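Local structure of oxysterol-binding protein homolog 3 (Saccharomyces cerevisiae, 4IC4) at residues I75-E80 against L106-D111; E126-I131 against A303-I308; E310-N315 against D320-P325. The protein carries lipids in a hydrophobic pocket of its OSBP-related domain, transferring them between membranes in phosphoinositide-coupled transport, and takes part in maintaining intracellular sterol distribution. All blocks are in the same frame, centred on the assembly; numbering follows the deposited sequence.

Contact 1 of 3, residues I75-E80 against L106-D111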
loop_
_atom_site.group_PDB
_atom_site.type_symbol
_atom_site.label_atom_id
_atom_site.label_comp_id
_atom_site.label_asym_id
_atom_site.label_seq_id
_atom_site.Cartn_x
_atom_site.Cartn_y
_atom_site.Cartn_z
ATOM N N ILE A 75 1.967 0.786 0.164
ATOM C CA ILE A 75 0.911 0.212 0.985
ATOM C C ILE A 75 -0.018 1.291 1.554
ATOM O O ILE A 75 -1.195 1.028 1.816
ATOM C CB ILE A 75 1.511 -0.666 2.093
ATOM C CG1 ILE A 75 2.263 -1.832 1.439
ATOM C CG2 ILE A 75 0.408 -1.190 3.009
ATOM C CD1 ILE A 75 2.972 -2.747 2.419
ATOM N N SER A 76 0.495 2.507 1.721
ATOM C CA SER A 76 -0.334 3.605 2.215
ATOM C C SER A 76 -1.437 3.949 1.220
ATOM O O SER A 76 -2.422 4.593 1.580
ATOM C CB SER A 76 0.511 4.854 2.475
ATOM O OG SER A 76 1.392 4.642 3.560
ATOM N N GLU A 77 -1.270 3.529 -0.034
ATOM C CA GLU A 77 -2.285 3.794 -1.050
ATOM C C GLU A 77 -3.539 2.982 -0.751
ATOM O O GLU A 77 -4.595 3.203 -1.351
ATOM C CB GLU A 77 -1.742 3.476 -2.448
ATOM C CG GLU A 77 -0.621 4.421 -2.861
ATOM C CD GLU A 77 -0.086 4.153 -4.253
ATOM O OE1 GLU A 77 -0.804 4.418 -5.244
ATOM O OE2 GLU A 77 1.060 3.673 -4.351
ATOM N N THR A 78 -3.415 2.043 0.182
ATOM C CA THR A 78 -4.552 1.242 0.613
ATOM C C THR A 78 -5.612 2.208 1.152
ATOM O O THR A 78 -6.804 1.896 1.167
ATOM C CB THR A 78 -4.142 0.265 1.746
ATOM O OG1 THR A 78 -3.307 -0.766 1.204
ATOM C CG2 THR A 78 -5.367 -0.370 2.398
ATOM N N PHE A 79 -5.170 3.391 1.573
ATOM C CA PHE A 79 -6.062 4.397 2.145
ATOM C C PHE A 79 -6.476 5.549 1.227
ATOM O O PHE A 79 -7.041 6.542 1.684
ATOM C CB PHE A 79 -5.435 4.938 3.435
ATOM C CG PHE A 79 -5.336 3.908 4.520
ATOM C CD1 PHE A 79 -6.437 3.624 5.326
ATOM C CD2 PHE A 79 -4.171 3.172 4.695
ATOM C CE1 PHE A 79 -6.377 2.620 6.286
ATOM C CE2 PHE A 79 -4.099 2.161 5.654
ATOM C CZ PHE A 79 -5.208 1.886 6.451
ATOM N N GLU A 80 -6.215 5.408 -0.069
ATOM C CA GLU A 80 -6.593 6.445 -1.023
ATOM C C GLU A 80 -8.083 6.776 -0.917
ATOM O O GLU A 80 -8.475 7.935 -1.040
ATOM C CB GLU A 80 -6.281 6.001 -2.461
ATOM C CG GLU A 80 -6.695 7.028 -3.513
ATOM C CD GLU A 80 -6.463 6.566 -4.945
ATOM O OE1 GLU A 80 -5.906 5.465 -5.161
ATOM O OE2 GLU A 80 -6.844 7.322 -5.863
ATOM N N LEU A 106 -6.884 -2.005 -5.439
ATOM C CA LEU A 106 -6.496 -2.635 -6.700
ATOM C C LEU A 106 -6.483 -1.651 -7.862
ATOM O O LEU A 106 -5.729 -1.821 -8.819
ATOM C CB LEU A 106 -7.452 -3.780 -7.040
ATOM C CG LEU A 106 -7.393 -5.014 -6.147
ATOM C CD1 LEU A 106 -8.588 -5.909 -6.455
ATOM C CD2 LEU A 106 -6.085 -5.756 -6.377
ATOM N N SER A 107 -7.311 -0.616 -7.764
ATOM C CA SER A 107 -7.437 0.382 -8.820
ATOM C C SER A 107 -6.160 1.117 -9.212
ATOM O O SER A 107 -6.104 1.716 -10.286
ATOM C CB SER A 107 -8.515 1.410 -8.448
ATOM O OG SER A 107 -8.140 2.168 -7.306
ATOM N N ILE A 108 -5.138 1.094 -8.360
ATOM C CA ILE A 108 -3.907 1.798 -8.715
ATOM C C ILE A 108 -3.199 1.123 -9.885
ATOM O O ILE A 108 -2.290 1.697 -10.479
ATOM C CB ILE A 108 -2.912 1.911 -7.522
ATOM C CG1 ILE A 108 -2.441 0.528 -7.069
ATOM C CG2 ILE A 108 -3.565 2.682 -6.380
ATOM C CD1 ILE A 108 -1.324 0.577 -6.034
ATOM N N TYR A 109 -3.631 -0.088 -10.222
ATOM C CA TYR A 109 -3.024 -0.826 -11.321
ATOM C C TYR A 109 -3.870 -0.772 -12.589
ATOM O O TYR A 109 -3.618 -1.523 -13.531
ATOM C CB TYR A 109 -2.806 -2.282 -10.909
ATOM C CG TYR A 109 -1.890 -2.426 -9.719
ATOM C CD1 TYR A 109 -0.558 -2.030 -9.797
ATOM C CD2 TYR A 109 -2.363 -2.922 -8.502
ATOM C CE1 TYR A 109 0.288 -2.116 -8.698
ATOM C CE2 TYR A 109 -1.522 -3.013 -7.388
ATOM C CZ TYR A 109 -0.197 -2.604 -7.498
ATOM O OH TYR A 109 0.650 -2.660 -6.416
ATOM N N ARG A 110 -4.859 0.116 -12.624
ATOM C CA ARG A 110 -5.708 0.205 -13.808
ATOM C C ARG A 110 -4.909 0.603 -15.040
ATOM O O ARG A 110 -5.167 0.099 -16.136
ATOM C CB ARG A 110 -6.898 1.149 -13.575
ATOM C CG ARG A 110 -6.604 2.596 -13.205
ATOM C CD ARG A 110 -7.945 3.229 -12.839
ATOM N NE ARG A 110 -7.950 4.657 -12.525
ATOM C CZ ARG A 110 -7.537 5.187 -11.376
ATOM N NH1 ARG A 110 -7.052 4.415 -10.414
ATOM N NH2 ARG A 110 -7.676 6.489 -11.165
ATOM N N ASP A 111 -3.949 1.509 -14.876
ATOM C CA ASP A 111 -3.095 1.881 -15.996
ATOM C C ASP A 111 -1.949 0.880 -15.906
ATOM O O ASP A 111 -1.154 0.911 -14.960
ATOM C CB ASP A 111 -2.545 3.300 -15.848
ATOM C CG ASP A 111 -1.726 3.732 -17.053
ATOM O OD1 ASP A 111 -0.938 2.904 -17.555
ATOM O OD2 ASP A 111 -1.863 4.895 -17.494
HETATM O O HOH W 1 -7.038 4.623 -7.500
HETATM O O HOH W 2 -7.252 7.717 -8.580
#
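Glu77 and Ile108 face each other across two short 3-10 segments, 77-78 and 106-108, whose backbones come closest at this pair, CA to CA 8.1 Å. The side chains bridge that gap with very little surface. The CG2 methyl of Ile108 is met by a carboxylate oxygen from each of two glutamates: Glu77 OE1 lies 3.5 Å from Ile108 CG2, and Glu80 OE1 comes to 3.8 Å of the same methyl. The isoleucine carries its CG1 branch between its backbone N and carbonyl carbon (chi1 63°), and this puts CG1 over the centre of the Tyr109 ring while CG2 is turned to the carboxylates. Glu77 is not left to hydrocarbon, because its OE1 is hydrogen-bonded to Thr302 and its OE2 pairs with Arg114 in a salt bridge.

No direct hydrogen bond crosses here; two waters do that work for Glu80. Water 1 gives one proton to Glu80 OE1 at 2.7 Å and the other to Ser107 OG, and accepts from Arg110 NH1. Water 2, 2.8 Å from Glu80 OE2, probably donates to it and accepts from Arg110 NH2. Each carboxylate oxygen is therefore linked through its own water to one end of the guanidinium, so the opposite charges probably attract without touching. Arg110 is itself held by its own turn: NH1 donates to Ser107 O at 2.9 Å, approaching from the face of that carbonyl opposite to Arg110 N.

The contact joins the 3-10 turn and loop that continue from helix 71-76 to the 3-10 turn following helix 94-104. On the far flank of 75-80, Ile75, Ser76 and Phe79 pack on strands 137-145, 150-157 and 160-172 of the beta barrel.

Contact 2 of 3, residues E126-I131 against A303-I308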
loop_
_atom_site.group_PDB
_atom_site.type_symbol
_atom_site.label_atom_id
_atom_site.label_comp_id
_atom_site.label_asym_id
_atom_site.label_seq_id
_atom_site.Cartn_x
_atom_site.Cartn_y
_atom_site.Cartn_z
ATOM N N GLU A 126 12.965 2.474 8.639
ATOM C CA GLU A 126 12.510 3.586 7.816
ATOM C C GLU A 126 11.033 3.759 8.190
ATOM O O GLU A 126 10.349 2.791 8.535
ATOM C CB GLU A 126 12.643 3.242 6.326
ATOM C CG GLU A 126 12.105 4.311 5.375
ATOM C CD GLU A 126 12.442 4.021 3.920
ATOM O OE1 GLU A 126 11.692 4.469 3.026
ATOM O OE2 GLU A 126 13.464 3.349 3.666
ATOM N N THR A 127 10.543 4.988 8.115
ATOM C CA THR A 127 9.158 5.267 8.457
ATOM C C THR A 127 8.487 6.081 7.366
ATOM O O THR A 127 9.142 6.597 6.461
ATOM C CB THR A 127 9.065 6.080 9.768
ATOM O OG1 THR A 127 9.846 7.278 9.641
ATOM C CG2 THR A 127 9.568 5.265 10.945
ATOM N N PHE A 128 7.170 6.162 7.434
ATOM C CA PHE A 128 6.434 6.993 6.504
ATOM C C PHE A 128 5.157 7.434 7.177
ATOM O O PHE A 128 4.327 6.614 7.559
ATOM C CB PHE A 128 6.090 6.277 5.198
ATOM C CG PHE A 128 5.258 7.114 4.267
ATOM C CD1 PHE A 128 5.763 8.299 3.737
ATOM C CD2 PHE A 128 3.954 6.741 3.951
ATOM C CE1 PHE A 128 4.980 9.106 2.908
ATOM C CE2 PHE A 128 3.161 7.539 3.124
ATOM C CZ PHE A 128 3.674 8.728 2.599
ATOM N N GLU A 129 5.018 8.739 7.355
ATOM C CA GLU A 129 3.814 9.280 7.953
ATOM C C GLU A 129 2.984 9.883 6.831
ATOM O O GLU A 129 3.519 10.286 5.794
ATOM C CB GLU A 129 4.139 10.383 8.965
ATOM C CG GLU A 129 4.729 11.648 8.335
ATOM C CD GLU A 129 4.605 12.870 9.234
ATOM O OE1 GLU A 129 4.025 13.875 8.781
ATOM O OE2 GLU A 129 5.089 12.834 10.383
ATOM N N LEU A 130 1.677 9.937 7.040
ATOM C CA LEU A 130 0.782 10.528 6.061
ATOM C C LEU A 130 -0.411 11.132 6.774
ATOM O O LEU A 130 -1.278 10.421 7.287
ATOM C CB LEU A 130 0.308 9.487 5.039
ATOM C CG LEU A 130 -0.643 10.045 3.972
ATOM C CD1 LEU A 130 0.057 11.122 3.144
ATOM C CD2 LEU A 130 -1.124 8.917 3.082
ATOM N N ILE A 131 -0.431 12.459 6.821
ATOM C CA ILE A 131 -1.517 13.190 7.448
ATOM C C ILE A 131 -2.382 13.773 6.339
ATOM O O ILE A 131 -1.904 14.567 5.523
ATOM C CB ILE A 131 -0.987 14.350 8.311
ATOM C CG1 ILE A 131 -0.150 13.800 9.470
ATOM C CG2 ILE A 131 -2.153 15.178 8.836
ATOM C CD1 ILE A 131 0.558 14.873 10.277
ATOM N N ALA A 303 1.228 10.362 -6.601
ATOM C CA ALA A 303 2.123 11.477 -6.871
ATOM C C ALA A 303 2.327 12.387 -5.669
ATOM O O ALA A 303 3.340 13.083 -5.573
ATOM C CB ALA A 303 1.596 12.282 -8.055
ATOM N N ASN A 304 1.366 12.376 -4.751
ATOM C CA ASN A 304 1.438 13.215 -3.565
ATOM C C ASN A 304 2.124 12.574 -2.367
ATOM O O ASN A 304 2.462 13.261 -1.406
ATOM C CB ASN A 304 0.030 13.666 -3.168
ATOM C CG ASN A 304 -0.535 14.689 -4.129
ATOM O OD1 ASN A 304 0.217 15.457 -4.731
ATOM N ND2 ASN A 304 -1.856 14.723 -4.265
ATOM N N LEU A 305 2.342 11.266 -2.436
ATOM C CA LEU A 305 2.968 10.533 -1.340
ATOM C C LEU A 305 4.349 11.034 -0.929
ATOM O O LEU A 305 4.641 11.175 0.262
ATOM C CB LEU A 305 3.075 9.047 -1.706
ATOM C CG LEU A 305 1.778 8.236 -1.771
ATOM C CD1 LEU A 305 2.057 6.911 -2.461
ATOM C CD2 LEU A 305 1.219 8.022 -0.367
ATOM N N ASN A 306 5.196 11.308 -1.915
ATOM C CA ASN A 306 6.561 11.730 -1.630
ATOM C C ASN A 306 6.783 13.232 -1.584
ATOM O O ASN A 306 7.928 13.687 -1.613
ATOM C CB ASN A 306 7.522 11.112 -2.654
ATOM C CG ASN A 306 8.924 10.922 -2.102
ATOM O OD1 ASN A 306 9.919 11.120 -2.808
ATOM N ND2 ASN A 306 9.012 10.518 -0.840
ATOM N N GLU A 307 5.707 14.006 -1.499
ATOM C CA GLU A 307 5.855 15.457 -1.433
ATOM C C GLU A 307 5.964 15.963 -0.001
ATOM O O GLU A 307 5.286 15.472 0.905
ATOM C CB GLU A 307 4.672 16.161 -2.109
ATOM C CG GLU A 307 4.757 17.689 -2.002
ATOM C CD GLU A 307 3.609 18.421 -2.678
ATOM O OE1 GLU A 307 2.480 17.897 -2.704
ATOM O OE2 GLU A 307 3.841 19.545 -3.171
ATOM N N ILE A 308 6.841 16.944 0.195
ATOM C CA ILE A 308 7.013 17.569 1.496
ATOM C C ILE A 308 6.246 18.887 1.415
ATOM O O ILE A 308 6.594 19.765 0.623
ATOM C CB ILE A 308 8.502 17.860 1.799
ATOM C CG1 ILE A 308 9.271 16.546 1.946
ATOM C CG2 ILE A 308 8.623 18.686 3.076
ATOM C CD1 ILE A 308 10.761 16.731 2.148
#
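The ring of Phe128 meets the backbone oxygen of Leu305 at its rim: the oxygen lies near the ring plane, with Phe128 CE1 3.4 Å from Leu305 O. The electropositive C-H edge, rather than the pi cloud, thus faces a carbonyl near the end of helix 300-305. Leu305 also brings its CD2 methyl to the far end of the ring, 3.9 Å from Phe128 CZ, and the two side chains cross at about a right angle. Phe128 CB already points at 303-308, and with CG anti to the backbone N (chi1 177°) the ring reaches on to Leu305. Two residues further along the strand, on the same side, Leu130 adds a looser touch, its CD2 4.3 Å from Leu305 CD2. An alanine in place of Phe128 would take away the whole ring, and Leu305 would probably lose most of its apolar cover from this strand and its carbonyl the C-H edge that faces it.

Strand 127-132 runs antiparallel to strand 137-145 of the barrel, and this contact joins it to helix 300-305. Helix 71-76 also meets the Phe128 side chain, through Leu72, Gln73 and Ser76, while Arg322 reaches it from the loop before helix 325-331.

Contact 3 of 3, residues E310-N315 against D320-P325; sequences EIEKGN and DSRLRP
Glu312 lies over one face of the Arg322 guanidinium, its CG 3.8 Å above the plane and over the centre. The carboxylate follows as a stacked plate, turned only 21° from the guanidinium plane. Its OE2 is 3.6 Å from Arg322 NH2, a long salt bridge of charge alone: the oxygen stands well out of the guanidinium plane, and no N-H points at it. The bend at chi2 (81°) folds Glu312 over the arginine in this way, while its other oxygen, OE1, is hydrogen-bonded to Thr309.

Arg322 keeps its directed bonds for other partners. Its NH1 donates to Asp320 OD2 at 2.9 Å on the syn side, making a salt bridge, and NH2 gives a hydrogen bond to the backbone oxygen of Glu129. Asp320 OD2 also accepts from Arg322 N at 3.0 Å, which makes this an Asx turn leading into the 3-10 segment 321-323; the two donors reach the oxygen from opposite faces of the carboxylate. Glu312, Arg322 and Asp320 thus form a salt-bridge network within the connection between helices 300-305 and 325-331.

Further out, strand 127-132 positions the group: Glu129 N donates to Asp320 OD1, and the Arg322 side chain also packs on Leu130.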
loop_
_atom_site.group_PDB
_atom_site.type_symbol
_atom_site.label_atom_id
_atom_site.label_comp_id
_atom_site.label_asym_id
_atom_site.label_seq_id
_atom_site.Cartn_x
_atom_site.Cartn_y
_atom_site.Cartn_z
ATOM N N GLU A 310 3.824 21.960 3.833
ATOM C CA GLU A 310 3.908 22.665 5.108
ATOM C C GLU A 310 3.520 21.741 6.264
ATOM O O GLU A 310 3.824 22.014 7.422
ATOM C CB GLU A 310 2.983 23.884 5.087
ATOM C CG GLU A 310 1.526 23.531 4.848
ATOM C CD GLU A 310 0.666 24.743 4.570
ATOM O OE1 GLU A 310 0.493 25.580 5.482
ATOM O OE2 GLU A 310 0.164 24.855 3.430
ATOM N N ILE A 311 2.839 20.645 5.952
ATOM C CA ILE A 311 2.437 19.710 6.993
ATOM C C ILE A 311 3.656 18.979 7.540
ATOM O O ILE A 311 3.803 18.807 8.749
ATOM C CB ILE A 311 1.443 18.659 6.453
ATOM C CG1 ILE A 311 0.122 19.333 6.083
ATOM C CG2 ILE A 311 1.218 17.567 7.499
ATOM C CD1 ILE A 311 -0.885 18.392 5.473
ATOM N N GLU A 312 4.543 18.575 6.637
ATOM C CA GLU A 312 5.738 17.827 7.008
ATOM C C GLU A 312 6.998 18.645 7.267
ATOM O O GLU A 312 7.864 18.219 8.035
ATOM C CB GLU A 312 6.071 16.792 5.924
ATOM C CG GLU A 312 5.012 15.723 5.667
ATOM C CD GLU A 312 3.883 16.192 4.763
ATOM O OE1 GLU A 312 4.047 17.217 4.062
ATOM O OE2 GLU A 312 2.829 15.525 4.738
ATOM N N LYS A 313 7.108 19.806 6.626
ATOM C CA LYS A 313 8.304 20.636 6.751
ATOM C C LYS A 313 8.771 20.885 8.176
ATOM O O LYS A 313 8.074 21.524 8.969
ATOM C CB LYS A 313 8.110 21.986 6.041
ATOM C CG LYS A 313 9.360 22.869 6.070
ATOM C CD LYS A 313 9.111 24.243 5.460
ATOM C CE LYS A 313 10.343 25.132 5.576
ATOM N NZ LYS A 313 10.081 26.516 5.082
ATOM N N GLY A 314 9.957 20.362 8.481
ATOM C CA GLY A 314 10.561 20.529 9.791
ATOM C C GLY A 314 9.977 19.679 10.900
ATOM O O GLY A 314 10.399 19.786 12.049
ATOM N N ASN A 315 9.025 18.815 10.556
ATOM C CA ASN A 315 8.353 17.966 11.540
ATOM C C ASN A 315 8.685 16.483 11.436
ATOM O O ASN A 315 8.300 15.701 12.303
ATOM C CB ASN A 315 6.836 18.111 11.393
ATOM C CG ASN A 315 6.360 19.533 11.589
ATOM O OD1 ASN A 315 5.430 19.989 10.920
ATOM N ND2 ASN A 315 6.987 20.240 12.516
ATOM N N ASP A 320 11.897 9.307 7.658
ATOM C CA ASP A 320 10.782 9.295 6.710
ATOM C C ASP A 320 11.209 9.032 5.266
ATOM O O ASP A 320 12.253 9.514 4.816
ATOM C CB ASP A 320 10.021 10.618 6.789
ATOM C CG ASP A 320 8.642 10.541 6.152
ATOM O OD1 ASP A 320 7.692 10.075 6.818
ATOM O OD2 ASP A 320 8.506 10.946 4.980
ATOM N N SER A 321 10.395 8.273 4.536
ATOM C CA SER A 321 10.698 7.961 3.138
ATOM C C SER A 321 10.895 9.218 2.290
ATOM O O SER A 321 11.625 9.192 1.300
ATOM C CB SER A 321 9.580 7.119 2.518
ATOM O OG SER A 321 9.471 5.851 3.141
ATOM N N ARG A 322 10.243 10.313 2.668
ATOM C CA ARG A 322 10.381 11.560 1.913
ATOM C C ARG A 322 11.794 12.125 1.998
ATOM O O ARG A 322 12.156 13.008 1.220
ATOM C CB ARG A 322 9.415 12.622 2.432
ATOM C CG ARG A 322 7.943 12.283 2.298
ATOM C CD ARG A 322 7.105 13.427 2.831
ATOM N NE ARG A 322 5.673 13.137 2.821
ATOM C CZ ARG A 322 5.052 12.379 3.718
ATOM N NH1 ARG A 322 5.730 11.820 4.713
ATOM N NH2 ARG A 322 3.740 12.193 3.629
ATOM N N LEU A 323 12.585 11.625 2.943
ATOM C CA LEU A 323 13.943 12.119 3.116
ATOM C C LEU A 323 14.998 11.235 2.456
ATOM O O LEU A 323 16.193 11.532 2.519
ATOM C CB LEU A 323 14.244 12.296 4.611
ATOM C CG LEU A 323 13.279 13.242 5.340
ATOM C CD1 LEU A 323 13.677 13.369 6.807
ATOM C CD2 LEU A 323 13.276 14.607 4.659
ATOM N N ARG A 324 14.569 10.151 1.815
ATOM C CA ARG A 324 15.523 9.268 1.147
ATOM C C ARG A 324 16.102 9.938 -0.090
ATOM O O ARG A 324 15.369 10.374 -0.982
ATOM C CB ARG A 324 14.873 7.934 0.775
ATOM C CG ARG A 324 14.824 6.987 1.954
ATOM C CD ARG A 324 14.425 5.582 1.581
ATOM N NE ARG A 324 15.284 4.970 0.571
ATOM C CZ ARG A 324 15.313 3.660 0.344
ATOM N NH1 ARG A 324 14.547 2.852 1.065
ATOM N NH2 ARG A 324 16.075 3.155 -0.615
ATOM N N PRO A 325 17.434 10.015 -0.163
ATOM C CA PRO A 325 18.107 10.647 -1.301
ATOM C C PRO A 325 18.023 9.914 -2.626
ATOM O O PRO A 325 17.991 10.550 -3.684
ATOM C CB PRO A 325 19.545 10.798 -0.809
ATOM C CG PRO A 325 19.716 9.626 0.083
ATOM C CD PRO A 325 18.410 9.598 0.858
#

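In the fold
Along the chain, both segments of contact 1 precede those of contact 2; contact 3 comes after Ile308, in the connection to helix 325-331. Contacts 2 and 3 are close neighbours, their centres about 7 Å apart: contact 2 lies on strand 127-132 and contact 3 borders it, and Ser321 of contact 3 is probably hydrogen-bonded to Glu126 and Thr127 of contact 2. Contact 1 lies about 15 Å from contact 2, centre to centre, yet still touches it, Glu77 packing on Leu305. Between contacts 1 and 3 the centres are about 22 Å apart, with no direct touch. Together they run from the helices packed against the barrel out to the connection before helix 325-331, all within the OSBP-related domain that binds sterols and phospholipids.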